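PDB 6QLG: flavin prenyltransferase PAD1, mitochondrial from Aspergillus niger, which probably makes prenylated FMN, the cofactor of ferulic acid decarboxylase, by joining a dimethylallyl group to N5 and C6 of the flavin without a metal. Local coordinates for residues I57-A62 against I121-S126; V45-A50 against A80-E85; V182-V187 against L209-L214. All blocks are in the same frame, centred on the assembly; numbering follows the deposited sequence.

Contact 1 (I57-A62 against I121-S126); sequences IKVLIA and IVVPCS. With FMN (flavin mononucleotide), chain M.
Val59 meets Ile121 and Val123 with a different methyl for each. Its CG1 lies 4.3 Å from Ile121 CG2. Its CG2 lies 4.2 Å from CG1 of Val123. Val59 thus sets one branch against each of two strand residues that lie two apart and both aim their CB at the helix. With chi1 at 47°, the less common position for a valine, CG1 of Val123 is the branch that meets Val59. All three residues are buried and no hydrogen bond crosses between the segments, so the join is apolar.

At Val123 and Pro124 the chain turns a corner, with a cis peptide bond before Pro124. Thr48 OG1 ties this turn to the neighbouring strand end, bonding to both Pro124 O and Ser126 N. The turn leads to Ser126, whose OG gives a short hydrogen bond of 2.5 Å to FMN O3P. With chi1 at 68°, that OG sits between the backbone N and the carbonyl carbon. It also caps the next helix at Thr129 N. One hydroxyl therefore links the flavin phosphate to a helix start.

The segment 121-126 belongs to strand 119-125 of the parallel sheet, in a flavoprotein fold of Rossmann-like type. Strand 42-47 pairs with it on one side and strand 155-160 on the other. Helix 53-65 lies over this part of the sheet. Its Val59 also touches Val205 of helix 197-210, and Lys58 NZ makes salt bridges to Glu198 and Asp202 of that same helix.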
loop_
_atom_site.group_PDB
_atom_site.type_symbol
_atom_site.label_atom_id
_atom_site.label_comp_id
_atom_site.label_asym_id
_atom_site.label_seq_id
_atom_site.Cartn_x
_atom_site.Cartn_y
_atom_site.Cartn_z
ATOM N N ILE B 57 -12.110 -37.129 -6.952
ATOM C CA ILE B 57 -12.188 -38.495 -7.465
ATOM C C ILE B 57 -12.237 -38.488 -8.988
ATOM O O ILE B 57 -11.539 -39.266 -9.652
ATOM C CB ILE B 57 -13.400 -39.227 -6.858
ATOM C CG1 ILE B 57 -13.162 -39.518 -5.375
ATOM C CG2 ILE B 57 -13.682 -40.518 -7.613
ATOM C CD1 ILE B 57 -14.432 -39.788 -4.594
ATOM N N LYS B 58 -13.045 -37.599 -9.567
ATOM C CA LYS B 58 -13.162 -37.559 -11.021
ATOM C C LYS B 58 -11.909 -36.995 -11.678
ATOM O O LYS B 58 -11.622 -37.320 -12.836
ATOM C CB LYS B 58 -14.395 -36.754 -11.426
ATOM C CG LYS B 58 -15.702 -37.433 -11.054
ATOM C CD LYS B 58 -16.809 -37.074 -12.024
ATOM C CE LYS B 58 -17.746 -38.248 -12.248
ATOM N NZ LYS B 58 -17.893 -38.554 -13.698
ATOM N N VAL B 59 -11.152 -36.155 -10.967
ATOM C CA VAL B 59 -9.875 -35.695 -11.505
ATOM C C VAL B 59 -8.897 -36.858 -11.614
ATOM O O VAL B 59 -8.195 -37.007 -12.622
ATOM C CB VAL B 59 -9.310 -34.549 -10.645
ATOM C CG1 VAL B 59 -7.820 -34.380 -10.895
ATOM C CG2 VAL B 59 -10.048 -33.245 -10.939
ATOM N N LEU B 60 -8.840 -37.708 -10.583
ATOM C CA LEU B 60 -7.953 -38.866 -10.622
ATOM C C LEU B 60 -8.322 -39.806 -11.765
ATOM O O LEU B 60 -7.441 -40.339 -12.450
ATOM C CB LEU B 60 -7.998 -39.606 -9.285
ATOM C CG LEU B 60 -7.271 -38.968 -8.101
ATOM C CD1 LEU B 60 -7.658 -39.659 -6.802
ATOM C CD2 LEU B 60 -5.768 -39.015 -8.306
ATOM N N ILE B 61 -9.620 -40.018 -11.985
ATOM C CA ILE B 61 -10.063 -40.893 -13.067
ATOM C C ILE B 61 -9.713 -40.288 -14.420
ATOM O O ILE B 61 -9.246 -40.988 -15.327
ATOM C CB ILE B 61 -11.574 -41.167 -12.941
ATOM C CG1 ILE B 61 -11.865 -41.982 -11.678
ATOM C CG2 ILE B 61 -12.102 -41.882 -14.178
ATOM C CD1 ILE B 61 -13.332 -42.028 -11.307
ATOM N N ALA B 62 -9.919 -38.977 -14.576
ATOM C CA ALA B 62 -9.649 -38.328 -15.854
ATOM C C ALA B 62 -8.158 -38.315 -16.171
ATOM O O ALA B 62 -7.764 -38.493 -17.330
ATOM C CB ALA B 62 -10.210 -36.905 -15.849
ATOM N N ILE B 121 -2.738 -29.984 -8.283
ATOM C CA ILE B 121 -4.096 -29.477 -8.148
ATOM C C ILE B 121 -4.639 -29.912 -6.794
ATOM O O ILE B 121 -4.574 -31.095 -6.440
ATOM C CB ILE B 121 -5.012 -29.948 -9.298
ATOM C CG1 ILE B 121 -6.438 -29.433 -9.087
ATOM C CG2 ILE B 121 -4.975 -31.469 -9.453
ATOM C CD1 ILE B 121 -7.330 -29.555 -10.311
ATOM N N VAL B 122 -5.143 -28.950 -6.028
ATOM C CA VAL B 122 -5.803 -29.209 -4.755
ATOM C C VAL B 122 -7.302 -29.158 -5.018
ATOM O O VAL B 122 -7.860 -28.088 -5.283
ATOM C CB VAL B 122 -5.382 -28.201 -3.677
ATOM C CG1 VAL B 122 -5.961 -28.595 -2.326
ATOM C CG2 VAL B 122 -3.861 -28.108 -3.600
ATOM N N VAL B 123 -7.956 -30.313 -4.960
ATOM C CA VAL B 123 -9.348 -30.422 -5.393
ATOM C C VAL B 123 -10.087 -31.444 -4.533
ATOM O O VAL B 123 -9.739 -32.634 -4.542
ATOM C CB VAL B 123 -9.430 -30.779 -6.887
ATOM C CG1 VAL B 123 -8.482 -31.934 -7.230
ATOM C CG2 VAL B 123 -10.860 -31.120 -7.278
ATOM N N PRO B 124 -11.089 -31.027 -3.747
ATOM C CA PRO B 124 -11.415 -29.613 -3.537
ATOM C C PRO B 124 -10.449 -28.986 -2.537
ATOM O O PRO B 124 -9.771 -29.723 -1.816
ATOM C CB PRO B 124 -12.837 -29.662 -2.985
ATOM C CG PRO B 124 -12.885 -30.963 -2.245
ATOM C CD PRO B 124 -12.002 -31.919 -3.010
ATOM N N CYS B 125 -10.376 -27.660 -2.497
ATOM C CA CYS B 125 -9.442 -26.956 -1.628
ATOM C C CYS B 125 -10.221 -26.191 -0.567
ATOM O O CYS B 125 -11.010 -25.297 -0.893
ATOM C CB CYS B 125 -8.552 -26.007 -2.429
ATOM S SG CYS B 125 -7.298 -25.178 -1.423
ATOM N N SER B 126 -9.994 -26.542 0.695
ATOM C CA SER B 126 -10.635 -25.845 1.797
ATOM C C SER B 126 -10.002 -24.471 2.004
ATOM O O SER B 126 -8.910 -24.175 1.508
ATOM C CB SER B 126 -10.527 -26.661 3.083
ATOM O OG SER B 126 -9.178 -26.727 3.520
HETATM N N1 FMN M . -14.176 -25.862 4.725
HETATM C C2 FMN M . -14.145 -24.993 3.654
HETATM O O2 FMN M . -13.321 -24.086 3.631
HETATM N N3 FMN M . -15.038 -25.149 2.617
HETATM C C4 FMN M . -15.962 -26.178 2.658
HETATM O O4 FMN M . -16.771 -26.336 1.742
HETATM C C4A FMN M . -15.999 -27.055 3.733
HETATM N N5 FMN M . -16.933 -28.076 3.749
HETATM C C5A FMN M . -16.982 -28.961 4.810
HETATM C C6 FMN M . -17.923 -29.996 4.831
HETATM C C7 FMN M . -17.983 -30.893 5.895
HETATM C C7M FMN M . -19.002 -32.001 5.901
HETATM C C8 FMN M . -17.079 -30.744 6.948
HETATM C C8M FMN M . -17.117 -31.694 8.115
HETATM C C9 FMN M . -16.143 -29.703 6.923
HETATM C C9A FMN M . -16.082 -28.808 5.860
HETATM N N10 FMN M . -15.137 -27.782 5.832
HETATM C C10 FMN M . -15.099 -26.893 4.773
HETATM C "C1'" FMN M . -14.175 -27.594 6.974
HETATM C "C2'" FMN M . -12.793 -28.226 6.798
HETATM O "O2'" FMN M . -12.903 -29.630 6.686
HETATM C "C3'" FMN M . -11.928 -27.852 8.002
HETATM O "O3'" FMN M . -11.672 -26.466 7.972
HETATM C "C4'" FMN M . -10.603 -28.604 8.042
HETATM O "O4'" FMN M . -9.772 -28.045 9.036
HETATM C "C5'" FMN M . -9.871 -28.529 6.712
HETATM O "O5'" FMN M . -8.749 -29.375 6.800
HETATM P P FMN M . -7.912 -29.782 5.489
HETATM O O1P FMN M . -6.509 -30.156 5.898
HETATM O O2P FMN M . -8.589 -30.965 4.841
HETATM O O3P FMN M . -7.835 -28.628 4.515
#

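Contact 2 (V45-A50 against A80-E85). With FMN (flavin mononucleotide), chain M.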
loop_
_atom_site.group_PDB
_atom_site.type_symbol
_atom_site.label_atom_id
_atom_site.label_comp_id
_atom_site.label_asym_id
_atom_site.label_seq_id
_atom_site.Cartn_x
_atom_site.Cartn_y
_atom_site.Cartn_z
ATOM N N VAL B 45 -2.094 -34.739 -6.998
ATOM C CA VAL B 45 -3.510 -34.524 -6.729
ATOM C C VAL B 45 -3.692 -34.529 -5.218
ATOM O O VAL B 45 -3.468 -35.552 -4.560
ATOM C CB VAL B 45 -4.391 -35.588 -7.397
ATOM C CG1 VAL B 45 -5.859 -35.321 -7.100
ATOM C CG2 VAL B 45 -4.134 -35.624 -8.899
ATOM N N ALA B 46 -4.093 -33.391 -4.664
ATOM C CA ALA B 46 -4.317 -33.255 -3.233
ATOM C C ALA B 46 -5.799 -33.023 -2.973
ATOM O O ALA B 46 -6.425 -32.182 -3.626
ATOM C CB ALA B 46 -3.487 -32.108 -2.652
ATOM N N MET B 47 -6.354 -33.775 -2.030
ATOM C CA MET B 47 -7.738 -33.617 -1.611
ATOM C C MET B 47 -7.771 -33.131 -0.169
ATOM O O MET B 47 -7.032 -33.639 0.682
ATOM C CB MET B 47 -8.512 -34.933 -1.746
ATOM C CG MET B 47 -8.483 -35.530 -3.150
ATOM S SD MET B 47 -9.561 -36.970 -3.359
ATOM C CE MET B 47 -11.138 -36.293 -2.844
ATOM N N THR B 48 -8.615 -32.138 0.096
ATOM C CA THR B 48 -8.787 -31.572 1.426
ATOM C C THR B 48 -10.251 -31.666 1.839
ATOM O O THR B 48 -11.126 -32.036 1.051
ATOM C CB THR B 48 -8.310 -30.110 1.486
ATOM O OG1 THR B 48 -9.163 -29.287 0.683
ATOM C CG2 THR B 48 -6.878 -29.987 0.990
ATOM N N GLY B 49 -10.512 -31.306 3.093
ATOM C CA GLY B 49 -11.820 -31.492 3.689
ATOM C C GLY B 49 -12.866 -30.451 3.341
ATOM O O GLY B 49 -13.714 -30.120 4.175
ATOM N N ALA B 50 -12.822 -29.919 2.127
ATOM C CA ALA B 50 -13.926 -29.121 1.617
ATOM C C ALA B 50 -14.945 -30.042 0.961
ATOM O O ALA B 50 -14.596 -31.099 0.429
ATOM C CB ALA B 50 -13.438 -28.077 0.613
ATOM N N ALA B 80 -12.751 -38.089 5.658
ATOM C CA ALA B 80 -14.082 -38.028 6.251
ATOM C C ALA B 80 -15.119 -37.578 5.231
ATOM O O ALA B 80 -16.231 -38.116 5.184
ATOM C CB ALA B 80 -14.076 -37.092 7.459
ATOM N N THR B 81 -14.767 -36.594 4.399
ATOM C CA THR B 81 -15.710 -36.082 3.410
ATOM C C THR B 81 -15.989 -37.117 2.327
ATOM O O THR B 81 -17.134 -37.269 1.885
ATOM C CB THR B 81 -15.170 -34.784 2.805
ATOM O OG1 THR B 81 -15.156 -33.761 3.809
ATOM C CG2 THR B 81 -16.038 -34.325 1.648
ATOM N N ILE B 82 -14.954 -37.843 1.892
ATOM C CA ILE B 82 -15.142 -38.919 0.920
ATOM C C ILE B 82 -16.159 -39.929 1.438
ATOM O O ILE B 82 -17.103 -40.310 0.735
ATOM C CB ILE B 82 -13.796 -39.598 0.606
ATOM C CG1 ILE B 82 -12.902 -38.678 -0.226
ATOM C CG2 ILE B 82 -14.018 -40.934 -0.098
ATOM C CD1 ILE B 82 -11.468 -39.153 -0.313
ATOM N N LYS B 83 -15.979 -40.372 2.685
ATOM C CA LYS B 83 -16.879 -41.363 3.269
ATOM C C LYS B 83 -18.310 -40.848 3.339
ATOM O O LYS B 83 -19.259 -41.594 3.080
ATOM C CB LYS B 83 -16.399 -41.748 4.667
ATOM C CG LYS B 83 -15.208 -42.682 4.705
ATOM C CD LYS B 83 -14.768 -42.900 6.145
ATOM C CE LYS B 83 -13.413 -43.576 6.221
ATOM N NZ LYS B 83 -12.788 -43.389 7.560
ATOM N N TYR B 84 -18.485 -39.573 3.693
ATOM C CA TYR B 84 -19.823 -39.051 3.951
ATOM C C TYR B 84 -20.559 -38.689 2.667
ATOM O O TYR B 84 -21.773 -38.889 2.570
ATOM C CB TYR B 84 -19.739 -37.831 4.866
ATOM C CG TYR B 84 -21.091 -37.298 5.282
ATOM C CD1 TYR B 84 -21.836 -37.934 6.267
ATOM C CD2 TYR B 84 -21.624 -36.162 4.688
ATOM C CE1 TYR B 84 -23.069 -37.451 6.654
ATOM C CE2 TYR B 84 -22.860 -35.672 5.065
ATOM C CZ TYR B 84 -23.578 -36.321 6.049
ATOM O OH TYR B 84 -24.808 -35.839 6.432
ATOM N N GLU B 85 -19.846 -38.150 1.678
ATOM C CA GLU B 85 -20.477 -37.580 0.496
ATOM C C GLU B 85 -20.562 -38.539 -0.677
ATOM O O GLU B 85 -21.358 -38.302 -1.592
ATOM C CB GLU B 85 -19.713 -36.336 0.034
ATOM C CG GLU B 85 -19.799 -35.183 0.988
ATOM C CD GLU B 85 -19.201 -33.925 0.414
ATOM O OE1 GLU B 85 -18.544 -33.995 -0.648
ATOM O OE2 GLU B 85 -19.386 -32.865 1.037
HETATM N N1 FMN M . -14.176 -25.862 4.725
HETATM C C2 FMN M . -14.145 -24.993 3.654
HETATM O O2 FMN M . -13.321 -24.086 3.631
HETATM N N3 FMN M . -15.038 -25.149 2.617
HETATM C C4 FMN M . -15.962 -26.178 2.658
HETATM O O4 FMN M . -16.771 -26.336 1.742
HETATM C C4A FMN M . -15.999 -27.055 3.733
HETATM N N5 FMN M . -16.933 -28.076 3.749
HETATM C C5A FMN M . -16.982 -28.961 4.810
HETATM C C6 FMN M . -17.923 -29.996 4.831
HETATM C C7 FMN M . -17.983 -30.893 5.895
HETATM C C7M FMN M . -19.002 -32.001 5.901
HETATM C C8 FMN M . -17.079 -30.744 6.948
HETATM C C8M FMN M . -17.117 -31.694 8.115
HETATM C C9 FMN M . -16.143 -29.703 6.923
HETATM C C9A FMN M . -16.082 -28.808 5.860
HETATM N N10 FMN M . -15.137 -27.782 5.832
HETATM C C10 FMN M . -15.099 -26.893 4.773
HETATM C "C1'" FMN M . -14.175 -27.594 6.974
HETATM C "C2'" FMN M . -12.793 -28.226 6.798
HETATM O "O2'" FMN M . -12.903 -29.630 6.686
HETATM C "C3'" FMN M . -11.928 -27.852 8.002
HETATM O "O3'" FMN M . -11.672 -26.466 7.972
HETATM C "C4'" FMN M . -10.603 -28.604 8.042
HETATM O "O4'" FMN M . -9.772 -28.045 9.036
HETATM C "C5'" FMN M . -9.871 -28.529 6.712
HETATM O "O5'" FMN M . -8.749 -29.375 6.800
HETATM P P FMN M . -7.912 -29.782 5.489
HETATM O O1P FMN M . -6.509 -30.156 5.898
HETATM O O2P FMN M . -8.589 -30.965 4.841
HETATM O O3P FMN M . -7.835 -28.628 4.515
#
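The first strand of the Rossmann-like flavoprotein fold ends here in the FMN-binding loop Thr48, Gly49 and Ala50, and helix 76-85 packs beside it. Gly49 touches the flavin with its backbone alone. Its N donates to FMN O2P at 2.6 Å, with an N-H...O angle of 152°. Its O accepts from the ribityl hydroxyl FMN O2' at 2.7 Å. With no side chain, Gly49 lets O2' lie close against the backbone. Ala50 lies against the flavin ring system, its CA 3.6 Å from FMN C4A.

Thr81 of the helix packs against the loop. Its CG2 approaches Ala50 O at 3.7 Å, and this is packing. The CG2 methyl is anti to the backbone N, while OG1 (chi1 -67°) stays beside it and bonds to Trp77 O one turn earlier. The hydroxyl is thus used within its own helix.

Before the loop, at the end of the strand, Met47 CE meets Ile82 CD1 at 3.8 Å. The two side chains cross at about a right angle. The methionine chain is bent at its last torsion, chi3 56°, which swings the CE methyl towards the isoleucine. Both side chains also touch Val93 of helix 90-95.

Glu85 at the helix end bonds through OE1 to Gly52 N, where the loop runs into helix 53-65. Strand 42-47 lies between strands 69-74 and 119-125 in the sheet. Tyr84 of helix 76-85 makes a cation-pi contact with Lys193 of a neighbouring subunit.

Contact 3 (V182-V187 against L209-L214)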
loop_
_atom_site.group_PDB
_atom_site.type_symbol
_atom_site.label_atom_id
_atom_site.label_comp_id
_atom_site.label_asym_id
_atom_site.label_seq_id
_atom_site.Cartn_x
_atom_site.Cartn_y
_atom_site.Cartn_z
ATOM N N VAL B 182 -3.442 -20.575 -9.139
ATOM C CA VAL B 182 -4.665 -20.337 -9.897
ATOM C C VAL B 182 -5.846 -20.738 -9.027
ATOM O O VAL B 182 -5.945 -21.894 -8.595
ATOM C CB VAL B 182 -4.674 -21.112 -11.224
ATOM C CG1 VAL B 182 -5.995 -20.896 -11.954
ATOM C CG2 VAL B 182 -3.494 -20.697 -12.094
ATOM N N ILE B 183 -6.742 -19.790 -8.771
ATOM C CA ILE B 183 -7.956 -20.046 -8.002
ATOM C C ILE B 183 -9.048 -20.500 -8.964
ATOM O O ILE B 183 -9.402 -19.776 -9.900
ATOM C CB ILE B 183 -8.394 -18.798 -7.219
ATOM C CG1 ILE B 183 -7.270 -18.319 -6.295
ATOM C CG2 ILE B 183 -9.666 -19.081 -6.424
ATOM C CD1 ILE B 183 -6.853 -19.341 -5.253
ATOM N N PHE B 184 -9.586 -21.700 -8.733
ATOM C CA PHE B 184 -10.624 -22.292 -9.578
ATOM C C PHE B 184 -11.826 -22.632 -8.706
ATOM O O PHE B 184 -11.963 -23.775 -8.243
ATOM C CB PHE B 184 -10.102 -23.535 -10.304
ATOM C CG PHE B 184 -11.005 -24.032 -11.416
ATOM C CD1 PHE B 184 -12.216 -24.652 -11.134
ATOM C CD2 PHE B 184 -10.632 -23.890 -12.743
ATOM C CE1 PHE B 184 -13.041 -25.106 -12.154
ATOM C CE2 PHE B 184 -11.451 -24.345 -13.768
ATOM C CZ PHE B 184 -12.657 -24.953 -13.469
ATOM N N PRO B 185 -12.721 -21.683 -8.454
ATOM C CA PRO B 185 -13.964 -22.013 -7.750
ATOM C C PRO B 185 -14.820 -22.935 -8.599
ATOM O O PRO B 185 -15.042 -22.668 -9.789
ATOM C CB PRO B 185 -14.637 -20.647 -7.543
ATOM C CG PRO B 185 -14.004 -19.740 -8.537
ATOM C CD PRO B 185 -12.625 -20.253 -8.799
ATOM N N PRO B 186 -15.301 -24.041 -8.034
ATOM C CA PRO B 186 -16.054 -25.022 -8.843
ATOM C C PRO B 186 -17.505 -24.607 -9.055
ATOM O O PRO B 186 -18.455 -25.224 -8.558
ATOM C CB PRO B 186 -15.916 -26.301 -8.013
ATOM C CG PRO B 186 -15.867 -25.811 -6.597
ATOM C CD PRO B 186 -15.129 -24.485 -6.638
ATOM N N VAL B 187 -17.697 -23.529 -9.814
ATOM C CA VAL B 187 -19.036 -23.022 -10.103
ATOM C C VAL B 187 -19.563 -23.713 -11.357
ATOM O O VAL B 187 -18.839 -23.824 -12.358
ATOM C CB VAL B 187 -19.041 -21.490 -10.254
ATOM C CG1 VAL B 187 -18.859 -20.821 -8.894
ATOM C CG2 VAL B 187 -17.962 -21.030 -11.228
ATOM N N LEU B 209 -8.445 -29.283 -15.907
ATOM C CA LEU B 209 -7.287 -29.893 -16.547
ATOM C C LEU B 209 -6.832 -29.123 -17.779
ATOM O O LEU B 209 -5.709 -29.344 -18.247
ATOM C CB LEU B 209 -7.600 -31.347 -16.903
ATOM C CG LEU B 209 -7.990 -32.220 -15.706
ATOM C CD1 LEU B 209 -8.130 -33.680 -16.110
ATOM C CD2 LEU B 209 -6.985 -32.074 -14.568
ATOM N N ASP B 210 -7.673 -28.229 -18.311
ATOM C CA ASP B 210 -7.214 -27.307 -19.347
ATOM C C ASP B 210 -6.029 -26.481 -18.869
ATOM O O ASP B 210 -5.149 -26.137 -19.666
ATOM C CB ASP B 210 -8.351 -26.375 -19.775
ATOM C CG ASP B 210 -9.337 -27.040 -20.714
ATOM O OD1 ASP B 210 -8.986 -28.076 -21.315
ATOM O OD2 ASP B 210 -10.462 -26.518 -20.856
ATOM N N LEU B 211 -5.991 -26.150 -17.577
ATOM C CA LEU B 211 -4.905 -25.350 -17.029
ATOM C C LEU B 211 -3.577 -26.095 -17.004
ATOM O O LEU B 211 -2.533 -25.459 -16.827
ATOM C CB LEU B 211 -5.275 -24.875 -15.624
ATOM C CG LEU B 211 -6.457 -23.904 -15.612
ATOM C CD1 LEU B 211 -7.101 -23.833 -14.237
ATOM C CD2 LEU B 211 -6.013 -22.525 -16.078
ATOM N N PHE B 212 -3.591 -27.417 -17.174
ATOM C CA PHE B 212 -2.379 -28.202 -17.362
ATOM C C PHE B 212 -2.179 -28.596 -18.819
ATOM O O PHE B 212 -1.396 -29.510 -19.105
ATOM C CB PHE B 212 -2.409 -29.451 -16.480
ATOM C CG PHE B 212 -2.535 -29.156 -15.013
ATOM C CD1 PHE B 212 -1.412 -28.892 -14.246
ATOM C CD2 PHE B 212 -3.778 -29.142 -14.400
ATOM C CE1 PHE B 212 -1.525 -28.620 -12.895
ATOM C CE2 PHE B 212 -3.899 -28.869 -13.049
ATOM C CZ PHE B 212 -2.771 -28.608 -12.296
ATOM N N ASP B 213 -2.881 -27.928 -19.736
ATOM C CA ASP B 213 -2.843 -28.234 -21.166
ATOM C C ASP B 213 -3.198 -29.698 -21.419
ATOM O O ASP B 213 -2.489 -30.432 -22.111
ATOM C CB ASP B 213 -1.484 -27.872 -21.766
ATOM C CG ASP B 213 -1.118 -26.419 -21.533
ATOM O OD1 ASP B 213 -1.965 -25.540 -21.802
ATOM O OD2 ASP B 213 0.015 -26.154 -21.079
ATOM N N LEU B 214 -4.321 -30.119 -20.840
ATOM C CA LEU B 214 -4.846 -31.467 -20.993
ATOM C C LEU B 214 -6.292 -31.384 -21.457
ATOM O O LEU B 214 -7.073 -30.576 -20.944
ATOM C CB LEU B 214 -4.760 -32.256 -19.680
ATOM C CG LEU B 214 -3.359 -32.654 -19.216
ATOM C CD1 LEU B 214 -3.382 -33.061 -17.751
ATOM C CD2 LEU B 214 -2.799 -33.776 -20.083
#
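Phe184 presents its ring to Leu211. The leucine methyl CD1 comes in obliquely and stops 3.8 Å from Phe184 CD2. The side chain of Arg207, which lines the dimethylallyl diphosphate pocket, also lies near the phenylalanine, as does Thr163 of a neighbouring subunit. Phe184 CG is anti to the backbone N (chi1 -168°), which carries the ring out towards the segment 209-214.

The same CD1 methyl also reaches Val182, at 3.9 Å from its CG1. Leu211 is therefore the one residue of its segment that does the touching. One of its methyls, CD1, touches both a valine and an aromatic ring, two residues apart on the other segment. All three residues are buried and no hydrogen bond crosses, so the join is apolar.

Leu211 sits at a chain reversal. A Schellman motif ends the helix, with Leu214 N bonded to Leu209 O at 3.0 Å and Asp213 N to Asp210 O at 2.9 Å. Asp213 takes the positive phi, 55°, of the C-prime residue. Leu209 O also accepts from Phe212 N at 3.1 Å; the two donors come from opposite faces of its carbonyl plane. Beside this turn, Asp210 OD1 makes a salt bridge to Arg221.

On the other segment, Pro186 is the centre of an inverse gamma turn closed by Val187 N and Pro185 O at 2.8 Å. Pro185 O also bonds to Thr163 OG1 of the neighbouring subunit. The contact packs the Schellman-terminated end of helix 197-210 on the last strand of the Rossmann-like sheet, with the Phe184 side chain about 6 Å from bound dimethylallyl diphosphate. Strand 182-183 is the outermost within this chain; it pairs with strand 155-160, and Ile183 makes backbone hydrogen bonds to a neighbouring subunit. Helix 167-178 covers Ile183.

Overall arrangement
All three contacts are buried, and each joins a helix or helix end to the same parallel sheet. Contact 1 lies nearest the centre of the chain. Contacts 2 and 3 lie on opposite sides of that centre, and both reach another subunit. Contacts 1 and 2 share neighbouring strands, 119-125 and 42-47, and both lead into the FMN site. There apolar packing gives way to polar grips on the phosphate and ribityl chain. Contact 3 makes no contact with FMN and stays apolar across its segments. It touches contact 1 through Leu209 on Ala62 and Phe212 on Ile121, whereas contacts 2 and 3 do not meet.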